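Local coordinates for protein glycosyl hydrolase, family 38 (Enterococcus faecalis, PDB 5KBP) that probably hydrolyses alpha-mannosidic linkages, as expected of a bacterial member of glycoside hydrolase family 38, at residues M139-N144 and D181-F186; K835-T840 and V872-L877; I855-H860 and A885-F890; C868-L873 and I892-F897. All blocks are in the same frame, centred on the assembly; numbering follows the deposited sequence.

Contact 1: M139-N144 and D181-F186; sequences MMQLAN and DQTKIF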
# COMPACT_ATOMS: atom_id res chain seq x y z
N MET A 139 -32.12 -0.95 -9.29
CA MET A 139 -31.17 -0.45 -8.31
C MET A 139 -31.15 1.07 -8.29
O MET A 139 -30.97 1.68 -7.23
CB MET A 139 -29.77 -1.01 -8.60
CG MET A 139 -29.68 -2.52 -8.45
SD MET A 139 -28.00 -3.15 -8.61
CE MET A 139 -27.20 -2.32 -7.24
N MET A 140 -31.32 1.71 -9.45
CA MET A 140 -31.45 3.17 -9.48
C MET A 140 -32.71 3.61 -8.75
O MET A 140 -32.68 4.53 -7.93
CB MET A 140 -31.47 3.68 -10.92
CG MET A 140 -30.18 3.47 -11.70
SD MET A 140 -28.72 4.08 -10.83
CE MET A 140 -27.78 2.57 -10.68
N GLN A 141 -33.83 2.94 -9.03
CA GLN A 141 -35.09 3.31 -8.40
C GLN A 141 -35.05 3.06 -6.90
O GLN A 141 -35.61 3.84 -6.11
CB GLN A 141 -36.24 2.53 -9.04
CG GLN A 141 -37.49 3.36 -9.29
CD GLN A 141 -37.26 4.47 -10.31
OE1 GLN A 141 -36.89 5.58 -9.96
NE2 GLN A 141 -37.49 4.15 -11.58
N LEU A 142 -34.39 1.98 -6.47
CA LEU A 142 -34.24 1.69 -5.05
C LEU A 142 -33.24 2.61 -4.37
O LEU A 142 -33.01 2.44 -3.17
CB LEU A 142 -33.81 0.23 -4.85
CG LEU A 142 -34.87 -0.85 -5.06
CD1 LEU A 142 -34.29 -2.23 -4.80
CD2 LEU A 142 -36.07 -0.60 -4.15
N ALA A 143 -32.65 3.56 -5.08
CA ALA A 143 -31.78 4.56 -4.47
C ALA A 143 -32.26 5.98 -4.77
O ALA A 143 -31.47 6.93 -4.66
CB ALA A 143 -30.34 4.38 -4.94
N ASN A 144 -33.54 6.14 -5.13
CA ASN A 144 -34.13 7.44 -5.43
C ASN A 144 -33.44 8.10 -6.63
O ASN A 144 -33.28 9.32 -6.69
CB ASN A 144 -34.11 8.36 -4.21
CG ASN A 144 -34.78 7.74 -3.00
OD1 ASN A 144 -35.71 6.95 -3.14
ND2 ASN A 144 -34.31 8.10 -1.81
N ASP A 181 -37.17 -6.90 -13.67
CA ASP A 181 -38.34 -6.79 -12.81
C ASP A 181 -39.37 -5.80 -13.33
O ASP A 181 -40.26 -5.39 -12.58
CB ASP A 181 -37.93 -6.40 -11.39
CG ASP A 181 -37.43 -4.97 -11.31
OD1 ASP A 181 -36.70 -4.54 -12.23
OD2 ASP A 181 -37.78 -4.27 -10.34
N GLN A 182 -39.24 -5.39 -14.60
CA GLN A 182 -40.10 -4.42 -15.28
C GLN A 182 -39.99 -3.02 -14.70
O GLN A 182 -40.77 -2.14 -15.08
CB GLN A 182 -41.57 -4.86 -15.27
CG GLN A 182 -41.82 -6.20 -15.96
CD GLN A 182 -43.28 -6.45 -16.25
OE1 GLN A 182 -43.80 -7.53 -15.99
NE2 GLN A 182 -43.95 -5.45 -16.81
N THR A 183 -39.04 -2.77 -13.80
CA THR A 183 -38.75 -1.41 -13.37
C THR A 183 -38.13 -0.64 -14.53
O THR A 183 -37.24 -1.13 -15.23
CB THR A 183 -37.81 -1.41 -12.16
OG1 THR A 183 -38.41 -2.13 -11.09
CG2 THR A 183 -37.53 0.02 -11.71
N LYS A 184 -38.61 0.59 -14.73
CA LYS A 184 -38.26 1.38 -15.90
C LYS A 184 -37.74 2.74 -15.47
O LYS A 184 -38.38 3.44 -14.67
CB LYS A 184 -39.48 1.52 -16.82
CG LYS A 184 -39.50 2.75 -17.70
CD LYS A 184 -40.66 2.68 -18.68
CE LYS A 184 -41.23 4.05 -19.01
NZ LYS A 184 -41.84 4.70 -17.82
N ILE A 185 -36.57 3.12 -15.99
CA ILE A 185 -35.95 4.41 -15.73
C ILE A 185 -35.72 5.11 -17.06
O ILE A 185 -35.83 4.52 -18.13
CB ILE A 185 -34.64 4.29 -14.94
CG1 ILE A 185 -33.59 3.53 -15.75
CG2 ILE A 185 -34.88 3.60 -13.61
CD1 ILE A 185 -32.20 3.56 -15.16
N PHE A 186 -35.38 6.40 -16.98
CA PHE A 186 -35.03 7.18 -18.15
C PHE A 186 -33.55 7.03 -18.46
O PHE A 186 -32.71 7.23 -17.58
CB PHE A 186 -35.38 8.66 -17.94
CG PHE A 186 -34.94 9.55 -19.07
CD1 PHE A 186 -35.59 9.52 -20.29
CD2 PHE A 186 -33.87 10.41 -18.91
CE1 PHE A 186 -35.19 10.33 -21.33
CE2 PHE A 186 -33.46 11.23 -19.94
CZ PHE A 186 -34.12 11.19 -21.15
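Gln141 reaches Ile185 and Thr183 through an unusual first torsion, chi1 -138°, away from any staggered value, and a bend at chi2 (65°) that brings its amide to Ile185. On the other side, Ile185 has CG1 between its backbone N and carbonyl carbon (chi1 64°), leaving CG2 turned to the glutamine and the CD1 tip to Met140. Gln141 and Ile185 pass in opposing directions, Gln141 NE2 lying 3.4 Å from Ile185 CG2. The same NE2 comes within 3.3 Å of Lys184 O, but the angle is too poor for a hydrogen bond. Nearer the backbone, Gln141 CB rests against the methyl Thr183 CG2 at 3.9 Å, the two side chains meeting at a slant. Met140 adds its CG to Ile185 CD1 at 4.0 Å before its chain bends away toward Met107 of helix 100-117. The contact sets the last turn of helix 136-141 against the beginning of strand 184-189, in the mixed sheet of the N-terminal family 38 domain. Right after it the helix ends in a Schellman motif with Asn144 as the C-prime residue, where Asn144 N bonds to Gln141 O at 3.2 Å. Ile185 also touches Pro137 and Ala148, whereas Lys184 faces the other way and makes a cation-pi contact with Trp176. With no hydrogen bond passing between the segments, helix end and strand are joined here by van der Waals contact, the glutamine contributing CB and CG against Thr183 and its amide nitrogen against the Ile185 methyl.

Contact 2: K835-T840 and V872-L877; sequences KRQEQT and VLEEPL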
# COMPACT_ATOMS: atom_id res chain seq x y z
N LYS A 835 -27.12 -6.54 8.30
CA LYS A 835 -26.34 -5.51 8.99
C LYS A 835 -27.32 -4.59 9.71
O LYS A 835 -28.49 -4.93 9.88
CB LYS A 835 -25.44 -4.77 7.99
CG LYS A 835 -26.18 -3.89 6.99
CD LYS A 835 -25.22 -3.20 6.04
CE LYS A 835 -25.91 -2.13 5.22
NZ LYS A 835 -26.38 -1.01 6.08
N ARG A 836 -26.84 -3.42 10.14
CA ARG A 836 -27.66 -2.48 10.88
C ARG A 836 -27.48 -1.07 10.35
O ARG A 836 -26.42 -0.72 9.82
CB ARG A 836 -27.35 -2.54 12.38
CG ARG A 836 -27.73 -3.86 13.02
CD ARG A 836 -27.57 -3.86 14.53
NE ARG A 836 -28.05 -5.11 15.11
CZ ARG A 836 -29.29 -5.30 15.53
NH1 ARG A 836 -30.18 -4.33 15.46
NH2 ARG A 836 -29.64 -6.48 16.04
N GLN A 837 -28.53 -0.26 10.49
CA GLN A 837 -28.52 1.10 9.98
C GLN A 837 -27.64 1.99 10.85
O GLN A 837 -27.45 1.74 12.04
CB GLN A 837 -29.95 1.65 9.93
CG GLN A 837 -30.11 2.94 9.15
CD GLN A 837 -31.57 3.26 8.86
OE1 GLN A 837 -32.46 2.93 9.64
NE2 GLN A 837 -31.81 3.90 7.72
N GLU A 838 -27.11 3.06 10.24
CA GLU A 838 -26.02 3.82 10.85
C GLU A 838 -26.42 4.41 12.20
O GLU A 838 -25.73 4.20 13.21
CB GLU A 838 -25.56 4.93 9.91
CG GLU A 838 -24.53 4.49 8.88
CD GLU A 838 -23.66 5.64 8.40
OE1 GLU A 838 -22.51 5.39 7.99
OE2 GLU A 838 -24.13 6.80 8.45
N GLN A 839 -27.53 5.15 12.24
CA GLN A 839 -27.93 5.83 13.47
C GLN A 839 -29.04 5.13 14.22
O GLN A 839 -29.01 5.06 15.45
CB GLN A 839 -28.35 7.27 13.15
CG GLN A 839 -27.24 8.12 12.56
CD GLN A 839 -27.60 9.59 12.48
OE1 GLN A 839 -27.45 10.34 13.45
NE2 GLN A 839 -28.08 10.03 11.32
N THR A 840 -30.04 4.59 13.51
CA THR A 840 -31.17 3.96 14.17
C THR A 840 -30.85 2.57 14.71
O THR A 840 -31.59 2.07 15.56
CB THR A 840 -32.36 3.86 13.21
OG1 THR A 840 -32.01 3.02 12.10
CG2 THR A 840 -32.73 5.24 12.68
N VAL A 872 -32.75 0.24 -0.84
CA VAL A 872 -31.38 -0.10 -0.46
C VAL A 872 -30.70 1.00 0.34
O VAL A 872 -29.63 0.76 0.91
CB VAL A 872 -30.53 -0.44 -1.69
CG1 VAL A 872 -31.13 -1.62 -2.45
CG2 VAL A 872 -30.38 0.77 -2.60
N LEU A 873 -31.30 2.19 0.41
CA LEU A 873 -30.84 3.23 1.32
C LEU A 873 -31.43 3.06 2.72
O LEU A 873 -31.25 3.96 3.55
CB LEU A 873 -31.19 4.61 0.76
CG LEU A 873 -30.60 4.96 -0.60
CD1 LEU A 873 -30.93 6.40 -0.97
CD2 LEU A 873 -29.09 4.73 -0.62
N GLU A 874 -32.12 1.95 2.97
CA GLU A 874 -32.64 1.59 4.29
C GLU A 874 -33.72 2.54 4.78
O GLU A 874 -33.93 2.70 5.99
CB GLU A 874 -31.50 1.50 5.32
CG GLU A 874 -30.53 0.37 5.04
CD GLU A 874 -29.15 0.63 5.61
OE1 GLU A 874 -28.17 0.11 5.05
OE2 GLU A 874 -29.05 1.37 6.61
N GLU A 875 -34.44 3.18 3.86
CA GLU A 875 -35.56 4.04 4.21
C GLU A 875 -36.87 3.44 3.69
O GLU A 875 -36.88 2.78 2.65
CB GLU A 875 -35.38 5.45 3.64
CG GLU A 875 -34.20 6.20 4.22
CD GLU A 875 -34.25 6.28 5.74
OE1 GLU A 875 -35.35 6.40 6.31
OE2 GLU A 875 -33.17 6.22 6.37
N PRO A 876 -37.98 3.67 4.40
CA PRO A 876 -39.23 3.01 4.02
C PRO A 876 -39.63 3.29 2.58
O PRO A 876 -39.43 4.39 2.07
CB PRO A 876 -40.25 3.59 5.01
CG PRO A 876 -39.43 4.01 6.18
CD PRO A 876 -38.12 4.48 5.62
N LEU A 877 -40.21 2.28 1.94
CA LEU A 877 -40.64 2.42 0.56
C LEU A 877 -41.84 3.37 0.47
O LEU A 877 -42.71 3.37 1.33
CB LEU A 877 -41.00 1.06 -0.03
CG LEU A 877 -39.84 0.09 -0.27
CD1 LEU A 877 -40.35 -1.28 -0.68
CD2 LEU A 877 -38.91 0.65 -1.34
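Lys835 and Glu874 form a salt bridge, the lysine ammonium meeting the carboxylate with the two chains nearly perpendicular. The modelled separation of NZ and OE1, 2.3 Å, is too short to be taken literally, so the detail of the bond is doubtful, though the charges are placed to pair. Lys835 is extended until a last bend at chi4 (66°) turns NZ to the acid. The other oxygen, Glu874 OE2, lies against the aliphatic part of Gln837, 3.2 Å from its CG. Gln837 and Glu874 run antiparallel to one another, amide and carboxylate planes 65° apart, and the glutamine NE2 lies 3.0 Å from Glu874 O. Glu874 O accepts a hydrogen bond from Arg896 NH2. The carboxylate of Glu875 comes close to the amide as well, OE2 3.0 Å from Gln837 NE2. The opposite end of the amide is satisfied within its own segment, as Thr840 OG1 donates to Gln837 OE1 over 2.5 Å, tilted 31° out of the carbonyl plane. All this lies in the C-terminal beta-sandwich domain, where the turn leaving edge strand 829-836 meets the loop that follows strand 864-870. Glu874, with positive phi, lies on that loop, and the backbone of the next residue is tied down by a bond from Glu875 N to Asn871 OD1. Arg836 engages helix 304-332, its NE bonding to Ala326 O and its NH2 forming a salt bridge with Glu330.

Contact 3: I855-H860 and A885-F890; sequences IPCELH and APLRPF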
# COMPACT_ATOMS: atom_id res chain seq x y z
N ILE A 855 -42.99 -15.39 -5.66
CA ILE A 855 -42.82 -16.47 -4.69
C ILE A 855 -43.13 -15.93 -3.30
O ILE A 855 -42.99 -14.72 -3.05
CB ILE A 855 -41.40 -17.07 -4.75
CG1 ILE A 855 -40.37 -16.05 -4.25
CG2 ILE A 855 -41.07 -17.50 -6.17
CD1 ILE A 855 -38.95 -16.56 -4.30
N PRO A 856 -43.58 -16.77 -2.36
CA PRO A 856 -43.80 -16.29 -0.99
C PRO A 856 -42.48 -15.99 -0.30
O PRO A 856 -41.50 -16.73 -0.44
CB PRO A 856 -44.52 -17.46 -0.32
CG PRO A 856 -44.09 -18.66 -1.10
CD PRO A 856 -43.93 -18.19 -2.51
N CYS A 857 -42.46 -14.88 0.44
CA CYS A 857 -41.23 -14.46 1.12
C CYS A 857 -41.62 -13.70 2.39
O CYS A 857 -41.82 -12.49 2.37
CB CYS A 857 -40.35 -13.61 0.21
SG CYS A 857 -38.68 -13.32 0.84
N GLU A 858 -41.71 -14.44 3.49
CA GLU A 858 -41.94 -13.87 4.81
C GLU A 858 -40.70 -14.11 5.67
O GLU A 858 -40.22 -15.24 5.77
CB GLU A 858 -43.17 -14.49 5.48
N LEU A 859 -40.18 -13.04 6.26
CA LEU A 859 -38.97 -13.09 7.07
C LEU A 859 -39.31 -12.78 8.52
O LEU A 859 -40.03 -11.82 8.80
CB LEU A 859 -37.93 -12.10 6.55
CG LEU A 859 -36.53 -12.14 7.17
CD1 LEU A 859 -35.79 -13.40 6.75
CD2 LEU A 859 -35.73 -10.90 6.79
N HIS A 860 -38.80 -13.60 9.44
CA HIS A 860 -39.09 -13.45 10.85
C HIS A 860 -37.80 -13.44 11.66
O HIS A 860 -36.82 -14.09 11.31
CB HIS A 860 -40.00 -14.58 11.36
CG HIS A 860 -41.39 -14.52 10.83
ND1 HIS A 860 -42.38 -13.75 11.41
CD2 HIS A 860 -41.98 -15.13 9.77
CE1 HIS A 860 -43.51 -13.89 10.74
NE2 HIS A 860 -43.29 -14.73 9.74
N ALA A 885 -46.18 -9.42 1.71
CA ALA A 885 -46.49 -9.47 0.29
C ALA A 885 -45.53 -10.43 -0.42
O ALA A 885 -44.37 -10.56 -0.02
CB ALA A 885 -46.39 -8.08 -0.32
N PRO A 886 -46.00 -11.11 -1.46
CA PRO A 886 -45.12 -12.04 -2.18
C PRO A 886 -43.96 -11.32 -2.84
O PRO A 886 -44.07 -10.16 -3.25
CB PRO A 886 -46.05 -12.68 -3.21
CG PRO A 886 -47.17 -11.70 -3.37
CD PRO A 886 -47.36 -11.09 -2.02
N LEU A 887 -42.83 -12.01 -2.93
CA LEU A 887 -41.65 -11.45 -3.57
C LEU A 887 -41.85 -11.42 -5.08
O LEU A 887 -42.05 -12.46 -5.71
CB LEU A 887 -40.41 -12.27 -3.20
CG LEU A 887 -39.05 -11.66 -3.55
CD1 LEU A 887 -38.90 -10.29 -2.91
CD2 LEU A 887 -37.93 -12.59 -3.10
N ARG A 888 -41.80 -10.22 -5.65
CA ARG A 888 -42.03 -10.06 -7.08
C ARG A 888 -40.83 -10.59 -7.87
O ARG A 888 -39.73 -10.72 -7.34
CB ARG A 888 -42.29 -8.59 -7.40
CG ARG A 888 -43.57 -8.06 -6.79
CD ARG A 888 -43.90 -6.67 -7.28
NE ARG A 888 -42.93 -5.68 -6.84
CZ ARG A 888 -42.99 -5.04 -5.67
NH1 ARG A 888 -42.06 -4.16 -5.35
NH2 ARG A 888 -43.98 -5.29 -4.83
N PRO A 889 -41.04 -10.93 -9.15
CA PRO A 889 -39.94 -11.46 -9.96
C PRO A 889 -38.77 -10.50 -10.04
O PRO A 889 -38.92 -9.32 -10.37
CB PRO A 889 -40.58 -11.67 -11.34
CG PRO A 889 -41.89 -10.93 -11.29
CD PRO A 889 -42.32 -10.98 -9.87
N PHE A 890 -37.58 -11.01 -9.71
CA PHE A 890 -36.33 -10.26 -9.75
C PHE A 890 -36.36 -9.04 -8.83
O PHE A 890 -35.65 -8.06 -9.06
CB PHE A 890 -35.99 -9.83 -11.19
CG PHE A 890 -35.95 -10.97 -12.17
CD1 PHE A 890 -34.91 -11.88 -12.16
CD2 PHE A 890 -36.97 -11.13 -13.10
CE1 PHE A 890 -34.87 -12.93 -13.06
CE2 PHE A 890 -36.94 -12.18 -14.00
CZ PHE A 890 -35.89 -13.08 -13.98
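Leu887 N donates to Ile855 O over 2.7 Å, with the nitrogen almost in line with the carbonyl, though the N-H itself is bent away from it. The return bond, Ile855 N to Leu887 O, measures 3.1 Å and lies in the carbonyl plane, with a fairly straight N-H...O angle of 153°. Together they make one isolated antiparallel bridge, a hydrogen-bonded pair between two extended loops. Around it the second segment closes in further: Pro886 passes its CA at 3.5 Å from Ile855 O. The side chains of the bridged pair run alongside each other in the same direction, Ile855 CG1 against Leu887 CB at 3.9 Å. Leu887 CB is shared, since Cys857 CB touches it at 3.7 Å. Both Cys857 SG and Leu887 CG stand opposite their own backbone N atoms (chi1 -169° and -168°), which brings SG to 4.1 Å from Leu887 CD2. This small apolar cluster belongs to the C-terminal beta-sandwich domain, lying beside its five-stranded antiparallel sheet. Cys857 also packs on Trp895 and Trp831, and Ile855 reaches Ile829 and Asn849. The loop before strand 860-861 is thereby joined to the one leading into strand 892-897. Farther along the second segment, Arg888 O accepts a hydrogen bond from Asn849 ND2, a further tie to strand 843-849. Two backbone bonds thus fix the register of Ile855 and Leu887, and the side chains beside them contribute apolar packing alone, with no charged group taking part across the contact.

Contact 4: C868-L873 and I892-F897; sequences CLTNVL and IRTWRF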
# COMPACT_ATOMS: atom_id res chain seq x y z
N CYS A 868 -41.07 -2.92 8.31
CA CYS A 868 -41.42 -2.36 7.01
C CYS A 868 -40.38 -2.78 5.99
O CYS A 868 -39.24 -3.09 6.34
CB CYS A 868 -41.54 -0.83 7.07
SG CYS A 868 -39.97 0.01 7.42
N LEU A 869 -40.79 -2.78 4.73
CA LEU A 869 -39.87 -3.00 3.62
C LEU A 869 -39.28 -1.67 3.18
O LEU A 869 -39.99 -0.66 3.11
CB LEU A 869 -40.58 -3.68 2.45
CG LEU A 869 -41.16 -5.06 2.76
CD1 LEU A 869 -41.81 -5.66 1.53
CD2 LEU A 869 -40.08 -5.98 3.31
N THR A 870 -37.99 -1.67 2.89
CA THR A 870 -37.26 -0.44 2.59
C THR A 870 -36.57 -0.56 1.24
O THR A 870 -36.54 -1.63 0.61
CB THR A 870 -36.22 -0.13 3.68
OG1 THR A 870 -35.18 -1.11 3.65
CG2 THR A 870 -36.87 -0.11 5.05
N ASN A 871 -36.00 0.55 0.80
CA ASN A 871 -35.13 0.57 -0.37
C ASN A 871 -33.73 0.13 0.06
O ASN A 871 -33.52 -0.31 1.20
CB ASN A 871 -35.15 1.96 -1.01
CG ASN A 871 -34.83 3.07 -0.02
OD1 ASN A 871 -34.10 2.88 0.95
ND2 ASN A 871 -35.38 4.26 -0.28
N VAL A 872 -32.75 0.24 -0.84
CA VAL A 872 -31.38 -0.10 -0.46
C VAL A 872 -30.70 1.00 0.34
O VAL A 872 -29.63 0.76 0.91
CB VAL A 872 -30.53 -0.44 -1.69
CG1 VAL A 872 -31.13 -1.62 -2.45
CG2 VAL A 872 -30.38 0.77 -2.60
N LEU A 873 -31.30 2.19 0.41
CA LEU A 873 -30.84 3.23 1.32
C LEU A 873 -31.43 3.06 2.72
O LEU A 873 -31.25 3.96 3.55
CB LEU A 873 -31.19 4.61 0.76
CG LEU A 873 -30.60 4.96 -0.60
CD1 LEU A 873 -30.93 6.40 -0.97
CD2 LEU A 873 -29.09 4.73 -0.62
N ILE A 892 -35.52 -6.90 -5.56
CA ILE A 892 -34.50 -6.77 -4.52
C ILE A 892 -35.22 -6.21 -3.30
O ILE A 892 -35.51 -5.01 -3.22
CB ILE A 892 -33.35 -5.86 -4.96
CG1 ILE A 892 -32.79 -6.32 -6.31
CG2 ILE A 892 -32.25 -5.87 -3.91
CD1 ILE A 892 -31.83 -5.33 -6.92
N ARG A 893 -35.52 -7.08 -2.33
CA ARG A 893 -36.28 -6.69 -1.15
C ARG A 893 -35.35 -6.49 0.03
O ARG A 893 -34.43 -7.27 0.26
CB ARG A 893 -37.34 -7.75 -0.82
CG ARG A 893 -38.24 -7.37 0.34
CD ARG A 893 -39.48 -8.25 0.39
NE ARG A 893 -40.36 -8.02 -0.75
CZ ARG A 893 -41.53 -8.64 -0.92
NH1 ARG A 893 -41.95 -9.53 -0.03
NH2 ARG A 893 -42.27 -8.37 -1.98
N THR A 894 -35.61 -5.42 0.79
CA THR A 894 -34.83 -5.09 1.98
C THR A 894 -35.77 -4.92 3.16
O THR A 894 -36.76 -4.18 3.07
CB THR A 894 -34.02 -3.80 1.77
OG1 THR A 894 -33.21 -3.93 0.60
CG2 THR A 894 -33.12 -3.54 2.97
N TRP A 895 -35.47 -5.61 4.26
CA TRP A 895 -36.28 -5.56 5.47
C TRP A 895 -35.65 -4.63 6.50
O TRP A 895 -34.47 -4.29 6.43
CB TRP A 895 -36.44 -6.96 6.07
CG TRP A 895 -37.28 -7.90 5.27
CD1 TRP A 895 -38.59 -8.20 5.47
CD2 TRP A 895 -36.85 -8.69 4.15
NE1 TRP A 895 -39.02 -9.12 4.54
CE2 TRP A 895 -37.97 -9.43 3.72
CE3 TRP A 895 -35.64 -8.83 3.46
CZ2 TRP A 895 -37.91 -10.31 2.63
CZ3 TRP A 895 -35.58 -9.70 2.39
CH2 TRP A 895 -36.71 -10.42 1.98
N ARG A 896 -36.47 -4.22 7.46
CA ARG A 896 -36.03 -3.43 8.60
C ARG A 896 -36.71 -3.95 9.85
O ARG A 896 -37.94 -4.01 9.90
CB ARG A 896 -36.33 -1.94 8.42
CG ARG A 896 -36.15 -1.13 9.69
CD ARG A 896 -36.88 0.21 9.64
NE ARG A 896 -36.17 1.20 8.84
CZ ARG A 896 -36.52 2.48 8.77
NH1 ARG A 896 -37.56 2.93 9.46
NH2 ARG A 896 -35.82 3.32 8.02
N PHE A 897 -35.92 -4.31 10.85
CA PHE A 897 -36.42 -4.77 12.15
C PHE A 897 -36.07 -3.71 13.19
O PHE A 897 -34.89 -3.48 13.47
CB PHE A 897 -35.83 -6.12 12.52
CG PHE A 897 -36.27 -7.25 11.64
CD1 PHE A 897 -35.59 -7.55 10.47
CD2 PHE A 897 -37.37 -8.03 11.98
CE1 PHE A 897 -36.00 -8.59 9.65
CE2 PHE A 897 -37.78 -9.07 11.17
CZ PHE A 897 -37.10 -9.35 10.00
O HOH W 1 -34.61 -2.92 -1.56
O HOH W 2 -37.78 -3.83 -0.18
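Thr870 N gives an almost straight hydrogen bond to Thr894 O, 2.8 Å and 172°, where strand 864-870 frays from its antiparallel neighbour 892-897, the short segments running at 132° to each other. A second backbone bond, from Arg896 N to Cys868 O, is weak at 3.2 Å. Water takes the place of the reciprocal link: one molecule accepts from Thr894 N at 2.9 Å and donates to Thr870 O at 2.6 Å. Another water donates to Thr870 O and to Ile892 O while accepting from Thr894 OG1, so the splaying ends are bridged by solvent. On one face Leu869 spreads its two methyls over flat groups. CD2 makes a CH-pi contact 3.7 Å from the centroid of the Trp895 five-membered ring, 24° off its normal. CD1 lies over a face of the Arg893 guanidinium, 3.6 Å from NE. That guanidinium is held in place by Glu891 through a salt bridge and by the carbonyl oxygens of Ala885 and Pro886, whereas Trp895 NE1 is buried without a polar partner in the model. On the other face Thr894 CG2 meets Thr870 OG1 at 3.3 Å with the two side chains roughly perpendicular, and that hydroxyl donates to Asn871 O. Cys868 SG touches Arg896 CD at 3.8 Å. Strand 892-897 lies between 864-870 and 843-849 in this sheet of the beta-sandwich domain; Trp895 meets Trp831 of strand 829-836, and Val872 and Leu873, just past the fray, pack on helix 100-117.

From the N terminus, contact 1 closes first, a 36-residue loop wholly within the N-terminal domain, and stands in series with the rest. The C-terminal sandwich then opens contact 2 at 835-840. Contact 3 opens inside that loop, at 855-860, and closes beyond it, so the two cross. Contact 4 begins on 868-873, sharing Val872 and Leu873 with the closing end of contact 2, and crosses contact 3 before ending on the last strand. Contacts 2 and 4, with centres about 7 Å apart, work on one sheet, which contact 3 flanks. Leu142 O probably bonds to Val872 N, joining contact 1 to contacts 2 and 4 across the two domains.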